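Local coordinates for sigma regulatory family protein-PP2C phosphatase (Chlamydia trachomatis serovar L2, PDB 6MAB), which probably acts as a membrane-anchored phosphatase whose periplasmic sensor domain, the fragment in this structure, is thought to bind TCA cycle intermediates and take part in regulating that cycle, at residues 219-224 against 233-238. Residues are numbered along the deposited sequence; the frame is centred on the assembly and turned at random.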
# COMPACT_ATOMS: atom_id res chain seq x y z
N PRO A 219 16.78 12.93 -5.39
CA PRO A 219 17.92 12.13 -4.90
C PRO A 219 17.45 10.95 -4.07
O PRO A 219 16.75 11.13 -3.07
CB PRO A 219 18.72 13.13 -4.06
CG PRO A 219 18.44 14.45 -4.72
CD PRO A 219 16.99 14.37 -5.14
N PRO A 220 17.83 9.73 -4.45
CA PRO A 220 17.47 8.55 -3.65
C PRO A 220 18.18 8.56 -2.31
O PRO A 220 19.20 9.24 -2.11
CB PRO A 220 17.94 7.37 -4.50
CG PRO A 220 18.19 7.90 -5.83
CD PRO A 220 18.52 9.35 -5.69
N LEU A 221 17.65 7.76 -1.39
CA LEU A 221 18.16 7.73 -0.02
C LEU A 221 19.35 6.79 0.16
O LEU A 221 20.07 6.92 1.16
CB LEU A 221 17.05 7.30 0.94
CG LEU A 221 15.84 8.22 1.06
CD1 LEU A 221 14.91 7.62 2.09
CD2 LEU A 221 16.27 9.61 1.47
N ASN A 222 19.55 5.84 -0.74
CA ASN A 222 20.72 4.97 -0.70
C ASN A 222 20.85 4.28 0.65
O ASN A 222 21.90 4.31 1.30
CB ASN A 222 21.99 5.76 -1.03
CG ASN A 222 23.18 4.88 -1.33
OD1 ASN A 222 23.04 3.70 -1.67
ND2 ASN A 222 24.39 5.46 -1.22
N LEU A 223 19.78 3.63 1.09
CA LEU A 223 19.82 2.92 2.36
C LEU A 223 20.95 1.90 2.34
O LEU A 223 21.13 1.17 1.36
CB LEU A 223 18.49 2.23 2.63
CG LEU A 223 17.52 3.03 3.52
CD1 LEU A 223 17.25 4.42 3.02
CD2 LEU A 223 16.22 2.25 3.64
N ASP A 224 21.73 1.88 3.41
CA ASP A 224 22.93 1.06 3.50
C ASP A 224 22.73 0.02 4.60
O ASP A 224 22.50 0.40 5.75
CB ASP A 224 24.14 1.95 3.79
CG ASP A 224 25.45 1.22 3.68
OD1 ASP A 224 25.49 0.14 3.05
OD2 ASP A 224 26.45 1.74 4.21
N VAL A 233 19.26 -0.67 8.61
CA VAL A 233 19.86 0.18 7.59
C VAL A 233 20.27 1.52 8.18
O VAL A 233 19.78 1.94 9.23
CB VAL A 233 18.88 0.42 6.43
CG1 VAL A 233 18.55 -0.91 5.74
CG2 VAL A 233 17.62 1.11 6.95
N SER A 234 21.16 2.21 7.46
CA SER A 234 21.50 3.59 7.77
C SER A 234 21.29 4.43 6.52
O SER A 234 21.39 3.94 5.39
CB SER A 234 22.96 3.73 8.26
OG SER A 234 23.89 3.39 7.24
N PHE A 235 20.97 5.70 6.74
CA PHE A 235 20.81 6.66 5.66
C PHE A 235 20.84 8.05 6.27
O PHE A 235 20.87 8.20 7.49
CB PHE A 235 19.52 6.40 4.86
CG PHE A 235 18.26 6.52 5.65
CD1 PHE A 235 17.85 5.48 6.49
CD2 PHE A 235 17.46 7.64 5.52
CE1 PHE A 235 16.66 5.58 7.20
CE2 PHE A 235 16.28 7.76 6.22
CZ PHE A 235 15.87 6.72 7.05
N CYS A 236 20.85 9.06 5.40
CA CYS A 236 20.85 10.45 5.84
C CYS A 236 19.61 11.16 5.32
O CYS A 236 19.12 10.87 4.21
CB CYS A 236 22.11 11.17 5.35
SG CYS A 236 23.59 10.62 6.18
N ILE A 237 19.10 12.09 6.13
CA ILE A 237 18.06 13.03 5.73
C ILE A 237 18.64 14.41 5.93
O ILE A 237 18.91 14.81 7.07
CB ILE A 237 16.77 12.87 6.53
CG1 ILE A 237 16.21 11.48 6.33
CG2 ILE A 237 15.75 13.92 6.07
CD1 ILE A 237 14.99 11.19 7.23
N GLY A 238 18.84 15.15 4.84
CA GLY A 238 19.53 16.42 4.95
C GLY A 238 20.89 16.11 5.55
O GLY A 238 21.60 15.21 5.09
O HOH W 1 21.32 8.64 2.68
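Asp224 and Ser234 form an antiparallel hydrogen-bonded pair where the loop before strand 224-225 enters the edge of an antiparallel sheet of this periplasmic sensor domain, beside strand 232-237; an edge strand can start with a single two-bond bridge while the preceding loop packs on through side chains and water. Asp224 N donates to Ser234 O at 2.9 Å, with the donor in the carbonyl plane, and Ser234 N returns a bond to Asp224 O at 2.8 Å. Beside the pair, Leu223 lays its branched end against strand 232-237: CD1 reaches Phe235 CG at 3.5 Å, oblique to the ring, while CD2 meets Val233 CG2 at 3.8 Å. Phe235 holds CG between its backbone N and carbonyl carbon (chi1 62°), which sets the ring alongside Leu223, the two side chains pointing the same way. On the N-terminal side of Leu223 the two backbones diverge, and a water takes over the bridging: it donates to Leu221 O at 2.6 Å and accepts from Cys236 N at 2.8 Å. Further out, Met242 of strand 240-249 touches Phe235, and Ile246 touches Leu223. Backbone hydrogen bonds pair Leu221 with Ser191, Asn222 with His193 and Leu223 with Ile192. At the bridge itself, Asp224 O also receives a CA-H contact from Val233 CA at 3.2 Å.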